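Local atomic coordinates of digeranylgeranylglycerophospholipid reductase (PDB entry 4OPC), a protein that reduces the double bonds of geranylgeranyl chains in archaeal membrane lipid precursors, using a bound FAD, to give saturated phytanyl lipids. Residues A268-A280 with G288-G300. Sequence-based numbering, arbitrary orientation. Where two conformers were deposited one is given.
Sequences ALVPTRRPLYTMA and GDSGFTVNPVHGG. With FDA (dihydroflavine-adenine dinucleotide), chain B.
L276 and G291 join the two backbones by a direct hydrogen bond, L276 N to G291 O at 2.9 Å, nearly straight (170°); farther along, T272 passes close to P296. F292 is the hub of the side-chain packing. P271 CB meets F292 CD1, L276 CD2 lies 3.6 Å from F292 CE2, and the R273 guanidinium lays one face over F292 CD2, the two planes 41° apart. R274 CZ lies over the opposite face of that guanidinium, 3.9 Å above its plane, and E176 and D349 supply carboxylates to R273 and R274 respectively. A bend at chi3 (-81°) folds R273 back so that NE donates to R274 O and NH1 to P275 O. A leucine in place of R273 would probably leave E176 without its charged mate and the turn carbonyls of R274 and P275 without these donors. In this flavoprotein the contact ties the end of edge strand 261-271 to the loop that leads into helix 302-322 and carries FAD ligands. V294 packs CG2 on P271 CG at 3.7 Å, beside the ribityl chain. D289 grips the cofactor twice: its N donates to FDA O2P, and OD1 accepts from FDA O3' at 2.7 Å. Water 1 links D289 OD2 to L269 O, and water 2 bridges R273 N and V294 O. Beyond P296, H298 NE2 hydrogen-bonds to a phosphate oxygen of the bound phosphatidylglycerol.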
ATOM      1  N   ALA A 268       1.839 -12.787   1.883  1.00 13.21           N
ATOM      2  CA  ALA A 268       0.613 -12.129   2.305  1.00 12.08           C
ATOM      3  C   ALA A 268      -0.037 -11.467   1.095  1.00 11.71           C
ATOM      4  O   ALA A 268       0.562 -11.362   0.019  1.00 12.87           O
ATOM      5  CB  ALA A 268       0.907 -11.081   3.395  1.00 13.71           C
ATOM      6  N   LEU A 269      -1.267 -11.013   1.272  1.00 12.69           N
ATOM      7  CA  LEU A 269      -1.953 -10.296   0.213  1.00 14.12           C
ATOM      8  C   LEU A 269      -1.655  -8.799   0.258  1.00 12.46           C
ATOM      9  O   LEU A 269      -1.397  -8.241   1.334  1.00 13.18           O
ATOM     10  CB  LEU A 269      -3.456 -10.561   0.306  1.00 16.46           C
ATOM     11  CG  LEU A 269      -3.865 -11.920  -0.280  1.00 25.86           C
ATOM     12  CD1 LEU A 269      -4.852 -12.636   0.615  1.00 39.08           C
ATOM     13  CD2 LEU A 269      -4.428 -11.750  -1.693  1.00 27.97           C
ATOM     14  N   VAL A 270      -1.684  -8.162  -0.906  1.00 11.96           N
ATOM     15  CA  VAL A 270      -1.504  -6.722  -0.986  0.87 14.02           C
ATOM     16  C   VAL A 270      -2.532  -6.118  -1.959  1.00 12.25           C
ATOM     17  O   VAL A 270      -2.631  -6.515  -3.112  1.00 12.67           O
ATOM     18  CB  VAL A 270      -0.023  -6.346  -1.300  0.87 17.35           C
ATOM     19  CG1 VAL A 270       0.432  -6.963  -2.598  0.87 18.95           C
ATOM     20  CG2 VAL A 270       0.188  -4.830  -1.318  0.87 16.44           C
ATOM     21  N   PRO A 271      -3.325  -5.163  -1.473  1.00 10.22           N
ATOM     22  CA  PRO A 271      -4.283  -4.527  -2.393  1.00 12.24           C
ATOM     23  C   PRO A 271      -3.576  -3.701  -3.463  1.00 11.81           C
ATOM     24  O   PRO A 271      -2.491  -3.178  -3.227  1.00 13.59           O
ATOM     25  CB  PRO A 271      -5.120  -3.631  -1.476  1.00 14.17           C
ATOM     26  CG  PRO A 271      -4.213  -3.341  -0.298  1.00 16.45           C
ATOM     27  CD  PRO A 271      -3.322  -4.550  -0.132  1.00 12.81           C
ATOM     28  N   THR A 272      -4.166  -3.618  -4.655  1.00 11.91           N
ATOM     29  CA  THR A 272      -3.548  -2.879  -5.755  1.00 12.61           C
ATOM     30  C   THR A 272      -4.580  -2.036  -6.483  1.00 14.21           C
ATOM     31  O   THR A 272      -4.767  -2.174  -7.682  1.00 16.99           O
ATOM     32  CB  THR A 272      -2.900  -3.831  -6.780  1.00 15.10           C
ATOM     33  OG1 THR A 272      -3.908  -4.685  -7.343  1.00 16.44           O
ATOM     34  CG2 THR A 272      -1.808  -4.699  -6.146  1.00 17.16           C
ATOM     35  N   ARG A 273      -5.244  -1.141  -5.775  1.00 11.86           N
ATOM     36  CA  ARG A 273      -6.327  -0.351  -6.360  1.00 11.76           C
ATOM     37  C   ARG A 273      -6.416   1.029  -5.722  1.00 11.61           C
ATOM     38  O   ARG A 273      -5.680   1.340  -4.771  1.00 11.80           O
ATOM     39  CB  ARG A 273      -7.669  -1.072  -6.188  1.00 12.40           C
ATOM     40  CG  ARG A 273      -7.957  -1.517  -4.764  1.00 11.81           C
ATOM     41  CD  ARG A 273      -9.474  -1.672  -4.555  1.00 12.59           C
ATOM     42  NE  ARG A 273     -10.105  -0.376  -4.297  1.00 12.91           N
ATOM     43  CZ  ARG A 273     -11.393  -0.214  -4.018  1.00 14.40           C
ATOM     44  NH1 ARG A 273     -11.869   0.995  -3.716  1.00 13.98           N
ATOM     45  NH2 ARG A 273     -12.215  -1.259  -4.028  1.00 14.51           N
ATOM     46  N   ARG A 274      -7.315   1.855  -6.257  1.00 11.40           N
ATOM     47  CA  ARG A 274      -7.695   3.124  -5.643  1.00 12.13           C
ATOM     48  C   ARG A 274      -8.092   2.895  -4.176  1.00 10.62           C
ATOM     49  O   ARG A 274      -8.467   1.785  -3.792  1.00 11.27           O
ATOM     50  CB  ARG A 274      -8.863   3.720  -6.427  1.00 12.68           C
ATOM     51  CG  ARG A 274     -10.107   2.858  -6.365  1.00 13.25           C
ATOM     52  CD  ARG A 274     -10.937   2.941  -7.654  1.00 15.96           C
ATOM     53  NE  ARG A 274     -12.102   2.066  -7.547  1.00 16.80           N
ATOM     54  CZ  ARG A 274     -12.083   0.751  -7.751  1.00 17.09           C
ATOM     55  NH1 ARG A 274     -10.956   0.135  -8.083  1.00 15.27           N
ATOM     56  NH2 ARG A 274     -13.201   0.049  -7.620  1.00 23.53           N
ATOM     57  N   PRO A 275      -8.013   3.938  -3.338  1.00 11.30           N
ATOM     58  CA  PRO A 275      -8.359   3.701  -1.928  1.00 11.59           C
ATOM     59  C   PRO A 275      -9.848   3.424  -1.722  1.00 11.20           C
ATOM     60  O   PRO A 275     -10.654   3.535  -2.652  1.00 11.80           O
ATOM     61  CB  PRO A 275      -7.954   5.007  -1.231  1.00 15.04           C
ATOM     62  CG  PRO A 275      -7.873   6.034  -2.320  1.00 15.03           C
ATOM     63  CD  PRO A 275      -7.564   5.316  -3.598  1.00 14.52           C
ATOM     64  N   LEU A 276     -10.214   3.045  -0.497  1.00 12.23           N
ATOM     65  CA  LEU A 276     -11.623   2.974  -0.126  1.00 11.95           C
ATOM     66  C   LEU A 276     -12.307   4.259  -0.559  1.00 13.03           C
ATOM     67  O   LEU A 276     -11.771   5.342  -0.331  1.00 14.58           O
ATOM     68  CB  LEU A 276     -11.746   2.896   1.395  1.00 16.35           C
ATOM     69  CG  LEU A 276     -11.856   1.597   2.185  1.00 33.34           C
ATOM     70  CD1 LEU A 276     -12.326   1.941   3.602  1.00 15.59           C
ATOM     71  CD2 LEU A 276     -12.768   0.572   1.543  1.00 18.31           C
ATOM     72  N   TYR A 277     -13.480   4.148  -1.178  1.00 12.75           N
ATOM     73  CA  TYR A 277     -14.175   5.330  -1.682  1.00 12.88           C
ATOM     74  C   TYR A 277     -14.370   6.391  -0.606  1.00 14.97           C
ATOM     75  O   TYR A 277     -14.206   7.583  -0.877  1.00 15.60           O
ATOM     76  CB  TYR A 277     -15.504   4.952  -2.322  1.00 14.44           C
ATOM     77  CG  TYR A 277     -15.356   4.379  -3.708  1.00 15.65           C
ATOM     78  CD1 TYR A 277     -14.630   5.053  -4.681  1.00 16.87           C
ATOM     79  CD2 TYR A 277     -15.925   3.159  -4.045  1.00 19.47           C
ATOM     80  CE1 TYR A 277     -14.504   4.540  -5.963  1.00 17.80           C
ATOM     81  CE2 TYR A 277     -15.796   2.639  -5.329  1.00 17.80           C
ATOM     82  CZ  TYR A 277     -15.078   3.334  -6.265  1.00 16.39           C
ATOM     83  OH  TYR A 277     -14.942   2.831  -7.546  1.00 21.03           O
ATOM     84  N   THR A 278     -14.712   5.956   0.607  1.00 13.04           N
ATOM     85  CA  THR A 278     -14.524   6.805   1.776  1.00 13.81           C
ATOM     86  C   THR A 278     -13.717   6.073   2.832  1.00 11.98           C
ATOM     87  O   THR A 278     -13.963   4.893   3.119  1.00 12.55           O
ATOM     88  CB  THR A 278     -15.838   7.344   2.382  1.00 12.97           C
ATOM     89  OG1 THR A 278     -15.512   8.123   3.541  1.00 12.84           O
ATOM     90  CG2 THR A 278     -16.772   6.213   2.799  1.00 14.30           C
ATOM     91  N   MET A 279     -12.758   6.788   3.411  1.00 11.39           N
ATOM     92  CA  MET A 279     -11.929   6.277   4.495  1.00 10.70           C
ATOM     93  C   MET A 279     -12.433   6.809   5.830  1.00 11.58           C
ATOM     94  O   MET A 279     -11.801   6.598   6.868  1.00 12.50           O
ATOM     95  CB  MET A 279     -10.463   6.666   4.267  1.00 11.40           C
ATOM     96  CG  MET A 279      -9.908   6.043   2.980  1.00 14.18           C
ATOM     97  SD  MET A 279      -8.344   6.778   2.440  1.00 15.20           S
ATOM     98  CE  MET A 279      -7.182   5.901   3.461  1.00 16.18           C
ATOM     99  N   ALA A 280     -13.592   7.468   5.814  1.00 11.52           N
ATOM    100  CA  ALA A 280     -14.190   8.031   7.030  1.00 11.21           C
ATOM    101  C   ALA A 280     -15.676   7.725   7.098  1.00 12.22           C
ATOM    102  O   ALA A 280     -16.377   7.799   6.085  1.00 13.05           O
ATOM    103  CB  ALA A 280     -13.981   9.544   7.077  1.00 13.74           C
ATOM    104  N   GLY A 288      -4.143   2.567   5.898  1.00 10.03           N
ATOM    105  CA  GLY A 288      -3.273   1.482   5.479  1.00 10.15           C
ATOM    106  C   GLY A 288      -3.922   0.491   4.527  1.00  9.17           C
ATOM    107  O   GLY A 288      -4.874   0.827   3.799  1.00 10.65           O
ATOM    108  N   ASP A 289      -3.414  -0.737   4.529  1.00  9.58           N
ATOM    109  CA  ASP A 289      -3.958  -1.762   3.640  1.00  9.74           C
ATOM    110  C   ASP A 289      -5.463  -1.958   3.833  1.00 10.29           C
ATOM    111  O   ASP A 289      -6.159  -2.287   2.870  1.00 11.14           O
ATOM    112  CB  ASP A 289      -3.271  -3.125   3.833  1.00 10.97           C
ATOM    113  CG  ASP A 289      -1.866  -3.195   3.238  1.00 11.27           C
ATOM    114  OD1 ASP A 289      -1.403  -2.219   2.615  1.00 12.29           O
ATOM    115  OD2 ASP A 289      -1.227  -4.263   3.401  1.00 12.34           O
ATOM    116  N   SER A 290      -5.964  -1.791   5.059  1.00  9.62           N
ATOM    117  CA  SER A 290      -7.399  -1.919   5.286  1.00  9.44           C
ATOM    118  C   SER A 290      -8.193  -0.915   4.465  1.00 10.64           C
ATOM    119  O   SER A 290      -9.327  -1.187   4.101  1.00 11.28           O
ATOM    120  CB  SER A 290      -7.707  -1.745   6.771  1.00 10.72           C
ATOM    121  OG  SER A 290      -9.091  -1.940   6.999  1.00 11.75           O
ATOM    122  N   GLY A 291      -7.596   0.244   4.200  1.00  9.82           N
ATOM    123  CA  GLY A 291      -8.211   1.271   3.374  1.00 11.30           C
ATOM    124  C   GLY A 291      -7.701   1.286   1.943  1.00 11.00           C
ATOM    125  O   GLY A 291      -7.953   2.240   1.208  1.00 11.03           O
ATOM    126  N   PHE A 292      -6.963   0.248   1.563  1.00 10.50           N
ATOM    127  CA  PHE A 292      -6.414   0.092   0.206  1.00  9.60           C
ATOM    128  C   PHE A 292      -5.489   1.246  -0.192  1.00 11.32           C
ATOM    129  O   PHE A 292      -5.624   1.797  -1.286  1.00 13.19           O
ATOM    130  CB  PHE A 292      -7.520  -0.078  -0.858  1.00 11.63           C
ATOM    131  CG  PHE A 292      -8.584  -1.086  -0.495  1.00 11.52           C
ATOM    132  CD1 PHE A 292      -8.270  -2.266   0.175  1.00 11.66           C
ATOM    133  CD2 PHE A 292      -9.913  -0.842  -0.829  1.00 11.88           C
ATOM    134  CE1 PHE A 292      -9.244  -3.185   0.486  1.00 12.25           C
ATOM    135  CE2 PHE A 292     -10.899  -1.755  -0.500  1.00 14.20           C
ATOM    136  CZ  PHE A 292     -10.568  -2.920   0.161  1.00 14.60           C
ATOM    137  N   THR A 293      -4.530   1.586   0.661  1.00 10.57           N
ATOM    138  CA  THR A 293      -3.631   2.716   0.381  1.00 11.94           C
ATOM    139  C   THR A 293      -2.407   2.424  -0.528  1.00 14.57           C
ATOM    140  O   THR A 293      -1.620   3.312  -0.844  1.00 17.50           O
ATOM    141  CB  THR A 293      -3.197   3.401   1.685  1.00 12.07           C
ATOM    142  OG1 THR A 293      -2.666   2.421   2.590  1.00 14.36           O
ATOM    143  CG2 THR A 293      -4.393   4.076   2.344  1.00 12.37           C
ATOM    144  N   VAL A 294      -2.288   1.204  -1.005  1.00 13.52           N
ATOM    145  CA  VAL A 294      -1.089   0.781  -1.714  1.00 12.35           C
ATOM    146  C   VAL A 294      -1.035   1.335  -3.141  1.00 13.91           C
ATOM    147  O   VAL A 294      -2.063   1.401  -3.832  1.00 13.82           O
ATOM    148  CB  VAL A 294      -1.073  -0.741  -1.761  1.00 13.18           C
ATOM    149  CG1 VAL A 294       0.133  -1.260  -2.535  1.00 14.60           C
ATOM    150  CG2 VAL A 294      -1.083  -1.293  -0.338  1.00 14.88           C
ATOM    151  N   ASN A 295       0.157   1.737  -3.581  1.00 11.58           N
ATOM    152  CA  ASN A 295       0.371   2.148  -4.974  1.00 11.59           C
ATOM    153  C   ASN A 295       0.020   1.002  -5.942  1.00 11.51           C
ATOM    154  O   ASN A 295       0.610  -0.078  -5.870  1.00 12.79           O
ATOM    155  CB  ASN A 295       1.832   2.545  -5.162  1.00 13.29           C
ATOM    156  CG  ASN A 295       2.097   3.163  -6.505  1.00 14.45           C
ATOM    157  OD1 ASN A 295       2.002   2.495  -7.547  1.00 15.04           O
ATOM    158  ND2 ASN A 295       2.435   4.443  -6.506  1.00 15.43           N
ATOM    159  N   PRO A 296      -0.954   1.214  -6.841  1.00 11.50           N
ATOM    160  CA  PRO A 296      -1.396   0.088  -7.680  1.00 11.82           C
ATOM    161  C   PRO A 296      -0.384  -0.392  -8.723  1.00 13.04           C
ATOM    162  O   PRO A 296      -0.510  -1.520  -9.200  1.00 13.79           O
ATOM    163  CB  PRO A 296      -2.649   0.638  -8.390  1.00 13.12           C
ATOM    164  CG  PRO A 296      -3.143   1.718  -7.462  1.00 13.00           C
ATOM    165  CD  PRO A 296      -1.905   2.340  -6.875  1.00 12.32           C
ATOM    166  N   VAL A 297       0.580   0.436  -9.092  1.00 12.12           N
ATOM    167  CA  VAL A 297       1.521   0.044 -10.135  1.00 13.88           C
ATOM    168  C   VAL A 297       2.770  -0.625  -9.573  1.00 16.72           C
ATOM    169  O   VAL A 297       3.248  -1.612 -10.131  1.00 20.35           O
ATOM    170  CB  VAL A 297       1.868   1.216 -11.044  1.00 15.31           C
ATOM    171  CG1 VAL A 297       3.079   0.889 -11.912  1.00 23.05           C
ATOM    172  CG2 VAL A 297       0.679   1.526 -11.939  1.00 19.64           C
ATOM    173  N   HIS A 298       3.305  -0.118  -8.467  1.00 15.07           N
ATOM    174  CA  HIS A 298       4.487  -0.777  -7.916  1.00 14.77           C
ATOM    175  C   HIS A 298       4.263  -1.594  -6.649  1.00 13.78           C
ATOM    176  O   HIS A 298       5.151  -2.324  -6.245  1.00 15.66           O
ATOM    177  CB  HIS A 298       5.703   0.162  -7.797  1.00 16.96           C
ATOM    178  CG  HIS A 298       5.525   1.319  -6.862  1.00 18.78           C
ATOM    179  ND1 HIS A 298       5.097   1.183  -5.559  1.00 16.67           N
ATOM    180  CD2 HIS A 298       5.783   2.639  -7.033  1.00 21.16           C
ATOM    181  CE1 HIS A 298       5.078   2.369  -4.976  1.00 18.51           C
ATOM    182  NE2 HIS A 298       5.489   3.270  -5.851  1.00 24.12           N
ATOM    183  N   GLY A 299       3.087  -1.494  -6.036  1.00 12.96           N
ATOM    184  CA  GLY A 299       2.779  -2.327  -4.892  1.00 13.25           C
ATOM    185  C   GLY A 299       3.339  -1.827  -3.571  1.00 13.30           C
ATOM    186  O   GLY A 299       3.181  -2.486  -2.546  1.00 14.47           O
ATOM    187  N   GLY A 300       3.975  -0.658  -3.587  1.00 11.94           N
ATOM    188  CA  GLY A 300       4.516  -0.091  -2.356  1.00 12.77           C
ATOM    189  C   GLY A 300       3.432   0.546  -1.508  1.00 10.99           C
ATOM    190  O   GLY A 300       2.692   1.414  -1.966  1.00 10.95           O
TER
HETATM  191  PA  FDA B 501      -0.107  -4.450   8.438  1.00 11.70           P
HETATM  192  O1A FDA B 501      -0.703  -5.692   7.898  1.00 12.00           O
HETATM  193  O2A FDA B 501       1.407  -4.304   8.359  1.00 12.71           O
HETATM  194  O5B FDA B 501      -0.521  -4.298   9.958  1.00 11.03           O
HETATM  195  C5B FDA B 501      -1.855  -4.630  10.393  1.00 11.04           C
HETATM  196  C4B FDA B 501      -1.780  -4.951  11.862  1.00 11.70           C
HETATM  197  O4B FDA B 501      -3.115  -5.100  12.387  1.00 11.74           O
HETATM  198  C3B FDA B 501      -1.028  -6.241  12.208  1.00 12.68           C
HETATM  199  O3B FDA B 501       0.079  -5.973  13.066  1.00 12.98           O
HETATM  200  C2B FDA B 501      -2.112  -7.148  12.821  1.00 12.65           C
HETATM  201  O2B FDA B 501      -1.608  -7.981  13.853  1.00 13.64           O
HETATM  202  C1B FDA B 501      -3.103  -6.127  13.358  1.00 11.82           C
HETATM  203  N9A FDA B 501      -4.488  -6.559  13.503  1.00 11.73           N
HETATM  204  C8A FDA B 501      -5.320  -7.027  12.516  1.00 11.96           C
HETATM  205  N7A FDA B 501      -6.547  -7.263  12.920  1.00 11.86           N
HETATM  206  C5A FDA B 501      -6.522  -6.917  14.263  1.00 11.31           C
HETATM  207  C6A FDA B 501      -7.524  -6.887  15.252  1.00 11.73           C
HETATM  208  N6A FDA B 501      -8.805  -7.177  15.020  1.00 13.27           N
HETATM  209  N1A FDA B 501      -7.179  -6.440  16.476  1.00 11.89           N
HETATM  210  C2A FDA B 501      -5.905  -6.108  16.705  1.00 12.57           C
HETATM  211  N3A FDA B 501      -4.885  -6.056  15.846  1.00 12.19           N
HETATM  212  C4A FDA B 501      -5.271  -6.449  14.626  1.00 11.53           C
HETATM  213  N1  FDA B 501       5.337  -1.912   0.646  1.00 10.95           N
HETATM  214  C2  FDA B 501       6.418  -1.071   0.571  1.00 11.33           C
HETATM  215  O2  FDA B 501       6.321   0.121   0.844  1.00 11.95           O
HETATM  216  N3  FDA B 501       7.618  -1.626   0.210  1.00 11.51           N
HETATM  217  C4  FDA B 501       7.847  -2.923  -0.200  1.00 11.85           C
HETATM  218  O4  FDA B 501       9.000  -3.316  -0.365  1.00 12.91           O
HETATM  219  C4X FDA B 501       6.689  -3.731  -0.165  1.00 11.30           C
HETATM  220  N5  FDA B 501       6.794  -5.046  -0.513  1.00 11.23           N
HETATM  221  C5X FDA B 501       5.792  -5.933  -0.180  1.00 10.87           C
HETATM  222  C6  FDA B 501       6.001  -7.302  -0.275  1.00 11.82           C
HETATM  223  C7  FDA B 501       5.044  -8.216   0.138  1.00 11.46           C
HETATM  224  C7M FDA B 501       5.375  -9.685   0.135  1.00 12.64           C
HETATM  225  C8  FDA B 501       3.812  -7.750   0.622  1.00 11.22           C
HETATM  226  C8M FDA B 501       2.777  -8.719   1.146  1.00 13.20           C
HETATM  227  C9  FDA B 501       3.587  -6.374   0.701  1.00 10.98           C
HETATM  228  C9A FDA B 501       4.568  -5.463   0.327  1.00 10.94           C
HETATM  229  N10 FDA B 501       4.391  -4.064   0.433  1.00 10.59           N
HETATM  230  C10 FDA B 501       5.481  -3.232   0.303  1.00 11.36           C
HETATM  231  C1' FDA B 501       3.147  -3.483   0.997  1.00 10.80           C
HETATM  232  C2' FDA B 501       3.332  -3.141   2.487  1.00 11.01           C
HETATM  233  O2' FDA B 501       3.975  -4.217   3.175  1.00 11.03           O
HETATM  234  C3' FDA B 501       1.976  -2.882   3.148  1.00 11.05           C
HETATM  235  O3' FDA B 501       1.239  -1.995   2.317  1.00 10.86           O
HETATM  236  C4' FDA B 501       2.038  -2.230   4.537  1.00 11.09           C
HETATM  237  O4' FDA B 501       2.966  -2.898   5.391  1.00 11.32           O
HETATM  238  C5' FDA B 501       0.673  -2.191   5.184  1.00 10.85           C
HETATM  239  O5' FDA B 501       0.779  -1.672   6.525  1.00 10.69           O
HETATM  240  P   FDA B 501      -0.493  -1.689   7.479  1.00 10.86           P
HETATM  241  O1P FDA B 501      -0.069  -1.082   8.752  1.00 10.79           O
HETATM  242  O2P FDA B 501      -1.719  -1.112   6.786  1.00 10.79           O
HETATM  243  O3P FDA B 501      -0.842  -3.239   7.671  1.00 10.86           O
HETATM  244  O   HOH W   1       0.380  -6.191   2.252  1.00 12.03           O
HETATM  245  O   HOH W   2      -4.398  -0.445  -2.911  1.00 14.99           O